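Local coordinates for conserved hypothetical protein (Caulobacter vibrioides, PDB 1XFJ) that probably acts as a purine nucleoside phosphorylase of the YfiH/LACC1 family, splitting inosine and methylthioadenosine with phosphate, and may also deaminate adenosine, at residues A50-E53 against E54-R58; A132-R135 against G136-G140; R230-E233 against E234-F237. All coordinates share one frame; numbering follows the deposited sequence.

Overall arrangement
The three contacts are local and follow one another along the chain without overlap. Interaction 1 lies in helix 49-62, which touches strand 70-72 at the edge of the five-stranded sheet. Interaction 2 follows strand 126-132 of the six-stranded sheet and spans the short helix 134-139. Interaction 3 is a loop between strand 221-224 of the second sheet and helix 239-244; it also packs on strand 253-259 of the first sheet. The centres of interactions 1 and 2 are about 28 Å apart. That of interaction 3 is about 20 Å from the first and about 22 Å from the second. None touch; interactions 1 and 2 lie on opposite sides of the chain's centre in this alpha-beta-beta-alpha fold.

Interaction 1 of 3, residues A50-E53 against E54-R58; sequences ADVE and ENRAR
Glu53 and Arg56 lie side by side, and both place CG anti to the carbonyl carbon, beside the backbone N. Glu53 then bends at chi2. Arg56 bends at chi3 (53°), and the two side chains point the same way. The carboxylate and guanidinium planes are inclined by 22°. The nearest side-chain approach is of Glu53 OE2 to the methylene CD of Arg56, at 3.8 Å. No Arg56 N-H points at that oxygen, which lies well out of the guanidinium plane. A water joins the pair instead. It donates to Glu53 OE1 at 2.7 Å and accepts from Arg56 NE at 2.9 Å.

These residues belong to one helix, 49-62. Its i to i+4 bonds run from Glu54 N to Ala50 O, Asn55 N to Asp51 O, Arg56 N to Val52 O and Ala57 N to Glu53 O. On the inner side, Val52 CG1 meets Arg56 CD at 4.3 Å, and the Arg56 chain rests on Leu70 and Val72 of strand 70-72. Buried Asn55 ties the helix to the loop before it: its ND2 reaches Asn40 and Ser32, and its OD1 accepts from Val31.

One turn on, Arg58 NE bonds Glu54 OE2 at 2.8 Å, almost straight at 174°. The oxygen lies in the guanidinium plane and uses its anti lone pair. Two acid-base pairs thus work differently. Glu54 and Arg58 bond directly, whereas Glu53 and Arg56 are linked through water, and Glu53, salt-bridged through OE2 to Arg43, probably helps to offset the like charges of Arg43 and Arg56.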
# COMPACT_ATOMS: atom_id res chain seq x y z
N ALA A 50 -0.72 12.15 -19.19
CA ALA A 50 -1.60 13.25 -18.81
C ALA A 50 -2.78 12.77 -17.97
O ALA A 50 -3.19 13.45 -17.03
CB ALA A 50 -2.10 13.97 -20.05
N ASP A 51 -3.33 11.62 -18.32
CA ASP A 51 -4.46 11.08 -17.57
C ASP A 51 -3.98 10.69 -16.17
O ASP A 51 -4.66 10.96 -15.17
CB ASP A 51 -5.09 9.87 -18.28
CG ASP A 51 -5.93 10.26 -19.50
OD1 ASP A 51 -6.30 11.45 -19.62
OD2 ASP A 51 -6.24 9.38 -20.33
N VAL A 52 -2.82 10.05 -16.10
CA VAL A 52 -2.25 9.64 -14.82
C VAL A 52 -2.09 10.87 -13.93
O VAL A 52 -2.41 10.83 -12.74
CB VAL A 52 -0.88 8.96 -15.00
CG1 VAL A 52 -0.24 8.72 -13.64
CG2 VAL A 52 -1.04 7.64 -15.75
N GLU A 53 -1.60 11.96 -14.50
CA GLU A 53 -1.42 13.18 -13.72
C GLU A 53 -2.76 13.73 -13.24
O GLU A 53 -2.86 14.26 -12.13
CB GLU A 53 -0.68 14.23 -14.54
CG GLU A 53 0.79 13.89 -14.74
CD GLU A 53 1.50 13.67 -13.41
OE1 GLU A 53 1.54 14.61 -12.59
OE2 GLU A 53 2.02 12.56 -13.19
N GLU A 54 -3.79 13.62 -14.08
CA GLU A 54 -5.11 14.11 -13.70
C GLU A 54 -5.66 13.26 -12.56
O GLU A 54 -6.28 13.79 -11.63
CB GLU A 54 -6.06 14.06 -14.90
CG GLU A 54 -7.54 14.24 -14.58
CD GLU A 54 -7.89 15.61 -14.05
OE1 GLU A 54 -7.10 16.56 -14.24
OE2 GLU A 54 -8.98 15.76 -13.44
N ASN A 55 -5.42 11.96 -12.61
CA ASN A 55 -5.91 11.09 -11.55
C ASN A 55 -5.22 11.44 -10.24
O ASN A 55 -5.87 11.51 -9.19
CB ASN A 55 -5.67 9.62 -11.90
CG ASN A 55 -6.46 9.18 -13.11
OD1 ASN A 55 -7.63 9.56 -13.26
ND2 ASN A 55 -5.85 8.38 -13.98
N ARG A 56 -3.91 11.67 -10.30
CA ARG A 56 -3.15 12.04 -9.11
C ARG A 56 -3.67 13.36 -8.54
O ARG A 56 -3.75 13.54 -7.33
CB ARG A 56 -1.66 12.16 -9.44
CG ARG A 56 -0.94 10.84 -9.61
CD ARG A 56 0.51 11.04 -10.04
NE ARG A 56 1.21 11.96 -9.15
CZ ARG A 56 2.17 11.60 -8.30
NH1 ARG A 56 2.55 10.33 -8.22
NH2 ARG A 56 2.75 12.51 -7.53
N ALA A 57 -4.01 14.29 -9.43
CA ALA A 57 -4.52 15.59 -9.00
C ALA A 57 -5.86 15.44 -8.29
O ALA A 57 -6.13 16.12 -7.29
CB ALA A 57 -4.65 16.52 -10.19
N ARG A 58 -6.70 14.55 -8.80
CA ARG A 58 -8.01 14.32 -8.19
C ARG A 58 -7.85 13.81 -6.77
O ARG A 58 -8.56 14.24 -5.85
CB ARG A 58 -8.81 13.32 -9.01
CG ARG A 58 -9.12 13.85 -10.39
CD ARG A 58 -10.12 13.00 -11.15
NE ARG A 58 -10.57 13.73 -12.33
CZ ARG A 58 -11.69 13.49 -13.00
NH1 ARG A 58 -12.51 12.52 -12.62
NH2 ARG A 58 -12.01 14.25 -14.03
O HOH W 1 1.20 14.77 -9.92

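Interaction 2 of 3, residues A132-R135 against G136-G140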
# COMPACT_ATOMS: atom_id res chain seq x y z
N ALA A 132 3.92 -2.87 0.65
CA ALA A 132 4.37 -4.19 1.07
C ALA A 132 3.96 -5.35 0.18
O ALA A 132 2.94 -6.00 0.42
CB ALA A 132 3.92 -4.47 2.50
N GLY A 133 4.75 -5.60 -0.86
CA GLY A 133 4.49 -6.74 -1.71
C GLY A 133 5.09 -7.91 -0.94
O GLY A 133 5.53 -7.72 0.19
N TRP A 134 5.12 -9.10 -1.52
CA TRP A 134 5.68 -10.23 -0.78
C TRP A 134 7.16 -10.02 -0.46
O TRP A 134 7.61 -10.36 0.63
CB TRP A 134 5.49 -11.55 -1.54
CG TRP A 134 6.31 -11.71 -2.79
CD1 TRP A 134 5.90 -11.47 -4.08
CD2 TRP A 134 7.67 -12.15 -2.88
NE1 TRP A 134 6.93 -11.74 -4.96
CE2 TRP A 134 8.02 -12.15 -4.24
CE3 TRP A 134 8.63 -12.54 -1.93
CZ2 TRP A 134 9.29 -12.53 -4.69
CZ3 TRP A 134 9.89 -12.92 -2.37
CH2 TRP A 134 10.21 -12.91 -3.74
N ARG A 135 7.90 -9.44 -1.39
CA ARG A 135 9.33 -9.21 -1.19
C ARG A 135 9.60 -8.20 -0.09
O ARG A 135 10.38 -8.47 0.83
CB ARG A 135 9.99 -8.76 -2.49
CG ARG A 135 11.52 -8.73 -2.44
CD ARG A 135 12.12 -8.29 -3.78
NE ARG A 135 11.85 -9.25 -4.86
CZ ARG A 135 12.49 -10.40 -5.02
NH1 ARG A 135 13.46 -10.77 -4.18
NH2 ARG A 135 12.17 -11.20 -6.03
N GLY A 136 8.96 -7.04 -0.18
CA GLY A 136 9.15 -6.01 0.84
C GLY A 136 8.73 -6.51 2.21
O GLY A 136 9.43 -6.30 3.20
N ALA A 137 7.59 -7.18 2.27
CA ALA A 137 7.09 -7.71 3.53
C ALA A 137 8.09 -8.69 4.14
O ALA A 137 8.41 -8.63 5.33
CB ALA A 137 5.75 -8.39 3.33
N LEU A 138 8.60 -9.60 3.31
CA LEU A 138 9.55 -10.59 3.79
C LEU A 138 10.86 -9.96 4.26
O LEU A 138 11.41 -10.34 5.30
CB LEU A 138 9.86 -11.61 2.68
CG LEU A 138 10.88 -12.68 3.04
CD1 LEU A 138 10.35 -13.53 4.19
CD2 LEU A 138 11.17 -13.54 1.82
N ASP A 139 11.35 -8.99 3.50
CA ASP A 139 12.61 -8.33 3.83
C ASP A 139 12.56 -7.32 4.97
O ASP A 139 13.60 -6.95 5.51
CB ASP A 139 13.21 -7.68 2.57
CG ASP A 139 13.58 -8.70 1.50
OD1 ASP A 139 13.83 -9.88 1.86
OD2 ASP A 139 13.65 -8.34 0.31
N GLY A 140 11.36 -6.88 5.35
CA GLY A 140 11.25 -5.95 6.46
C GLY A 140 10.82 -4.51 6.19
O GLY A 140 11.17 -3.61 6.97
O HOH W 2 14.80 -9.56 -1.85
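Gly133 stands at the N-cap position of the short helix 134-139, and its carbonyl O takes the first i to i+4 bond, from Ala137 N at 3.0 Å; Trp134 O and Arg135 O accept the next two from Leu138 N and Asp139 N. Among the side chains, Arg135 and Asp139 lie side by side and point the same way. Arg135 has CG anti to the backbone N (chi1 -170°), which sets its CG 3.5 Å from Asp139 OD2. The charged ends do not bond directly. A water bridges them, accepting from Arg135 NH1 at 2.9 Å in the guanidinium plane and donating to Asp139 OD2 at 2.7 Å. One face of the guanidinium lies against Trp134, whose CH2 is 3.4 Å above the plane toward its rim.

This is the turn from strand 126-132 into a helix, in a protein of the YfiH/LACC1 family. A bound beta-mercaptoethanol, probably from the crystallisation liquor, comes within about 3 Å of Gly133 and may mark a pocket.

Ala137 CB packs on Ala132 CB at 4.4 Å. Leu138 CD2 sits at the edge of the Trp134 ring, near its plane. Both Trp134 and Leu138 turn to helix 176-185, where Phe178 meets the indole edge-to-face. Gly140, with positive phi (111°), ends the helix, bonds through its N to Gly136 O, and stands at the N-cap position of helix 141-151.

Interaction 3 of 3, residues R230-E233 against E234-F237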
# COMPACT_ATOMS: atom_id res chain seq x y z
N ARG A 230 -7.92 -8.77 -6.40
CA ARG A 230 -8.10 -9.70 -7.50
C ARG A 230 -9.55 -10.13 -7.70
O ARG A 230 -10.01 -10.26 -8.83
CB ARG A 230 -7.23 -10.95 -7.27
CG ARG A 230 -7.28 -11.99 -8.39
CD ARG A 230 -8.40 -13.00 -8.17
NE ARG A 230 -8.41 -14.04 -9.19
CZ ARG A 230 -8.94 -13.89 -10.41
NH1 ARG A 230 -9.50 -12.74 -10.76
NH2 ARG A 230 -8.89 -14.89 -11.27
N ALA A 231 -10.25 -10.32 -6.59
CA ALA A 231 -11.64 -10.76 -6.64
C ALA A 231 -12.66 -9.69 -7.00
O ALA A 231 -13.66 -9.99 -7.64
CB ALA A 231 -12.01 -11.39 -5.31
N GLU A 232 -12.41 -8.45 -6.58
CA GLU A 232 -13.36 -7.36 -6.85
C GLU A 232 -12.95 -6.44 -7.99
O GLU A 232 -12.53 -5.30 -7.76
CB GLU A 232 -13.57 -6.54 -5.58
CG GLU A 232 -13.95 -7.37 -4.36
CD GLU A 232 -14.26 -6.52 -3.16
OE1 GLU A 232 -15.27 -5.79 -3.19
OE2 GLU A 232 -13.49 -6.57 -2.17
N GLU A 233 -13.11 -6.92 -9.21
CA GLU A 233 -12.76 -6.16 -10.40
C GLU A 233 -13.57 -4.87 -10.51
O GLU A 233 -13.15 -3.91 -11.15
CB GLU A 233 -12.99 -7.03 -11.64
CG GLU A 233 -12.80 -6.32 -12.97
CD GLU A 233 -12.90 -7.27 -14.14
OE1 GLU A 233 -13.82 -8.12 -14.14
OE2 GLU A 233 -12.07 -7.16 -15.07
N GLU A 234 -14.73 -4.85 -9.86
CA GLU A 234 -15.61 -3.68 -9.86
C GLU A 234 -14.91 -2.49 -9.20
O GLU A 234 -15.08 -1.34 -9.62
CB GLU A 234 -16.89 -4.00 -9.08
CG GLU A 234 -17.82 -2.80 -8.86
CD GLU A 234 -18.96 -3.11 -7.90
OE1 GLU A 234 -19.11 -4.28 -7.50
OE2 GLU A 234 -19.71 -2.17 -7.54
N TRP A 235 -14.11 -2.78 -8.18
CA TRP A 235 -13.44 -1.74 -7.42
C TRP A 235 -11.92 -1.65 -7.48
O TRP A 235 -11.36 -0.60 -7.20
CB TRP A 235 -13.83 -1.85 -5.95
CG TRP A 235 -15.29 -1.71 -5.71
CD1 TRP A 235 -16.17 -2.71 -5.40
CD2 TRP A 235 -16.06 -0.51 -5.76
NE1 TRP A 235 -17.44 -2.20 -5.25
CE2 TRP A 235 -17.40 -0.85 -5.47
CE3 TRP A 235 -15.73 0.83 -6.02
CZ2 TRP A 235 -18.42 0.11 -5.44
CZ3 TRP A 235 -16.75 1.78 -5.99
CH2 TRP A 235 -18.08 1.41 -5.70
N PHE A 236 -11.25 -2.74 -7.85
CA PHE A 236 -9.78 -2.70 -7.84
C PHE A 236 -9.04 -3.24 -9.05
O PHE A 236 -9.52 -4.15 -9.74
CB PHE A 236 -9.28 -3.46 -6.61
CG PHE A 236 -9.93 -3.04 -5.33
CD1 PHE A 236 -9.71 -1.77 -4.80
CD2 PHE A 236 -10.80 -3.90 -4.65
CE1 PHE A 236 -10.35 -1.36 -3.63
CE2 PHE A 236 -11.44 -3.50 -3.48
CZ PHE A 236 -11.21 -2.23 -2.97
N PHE A 237 -7.87 -2.66 -9.31
CA PHE A 237 -6.99 -3.11 -10.38
C PHE A 237 -6.31 -4.32 -9.76
O PHE A 237 -6.23 -4.41 -8.53
CB PHE A 237 -5.92 -2.06 -10.70
CG PHE A 237 -6.45 -0.79 -11.30
CD1 PHE A 237 -7.17 -0.80 -12.49
CD2 PHE A 237 -6.19 0.43 -10.68
CE1 PHE A 237 -7.63 0.39 -13.06
CE2 PHE A 237 -6.65 1.62 -11.24
CZ PHE A 237 -7.37 1.60 -12.43
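Glu232 meets both Trp235 and Phe236, through its backbone and its side chain. The backbone bonds come first. Glu232 O accepts from both Trp235 N (3.0 Å) and Phe236 N (2.9 Å). The second bond runs nearly along the C=O axis. The first donor sits above the carbonyl plane, 53° out of it, and not on a lone pair. Glu233 and Glu234, with helical backbone angles, make the two corners of a beta-turn. The bond to Phe236 widens it into a single helix-like turn, after which the chain becomes extended at Phe236.

The packing contacts involve the Glu232 chain and two rings. Glu232 keeps CG anti to the carbonyl carbon (chi1 -52°) and extends beyond it, alongside Phe236. Its CB is 3.9 Å from Phe236 CD2. Its OE2 lies at the ring edge, in plane, 3.9 Å from Phe236 CE2. The carboxylate stands almost upright to that ring, 87° between planes. The other oxygen, Glu232 OE1, is 3.9 Å from Trp235 CD1. Trp235 CB sits 3.7 Å above the centre of the Phe236 ring, while Glu234 CG leans over one face of the Trp235 indole near its rim. Beyond the turn, Phe236 packs on Leu253 of strand 253-259.

Polar contacts tie the loop to its surroundings. Glu232 OE2 forms a salt bridge with Arg227, which also makes a cation-pi contact with Trp235. Glu233 O accepts from Arg27 and Glu234 O from Gln28.

The salt bridge probably favours the charged form of Glu232. Its oxygen OE2 faces the electropositive rim of Phe236, not its pi face, a placement compatible with that charge.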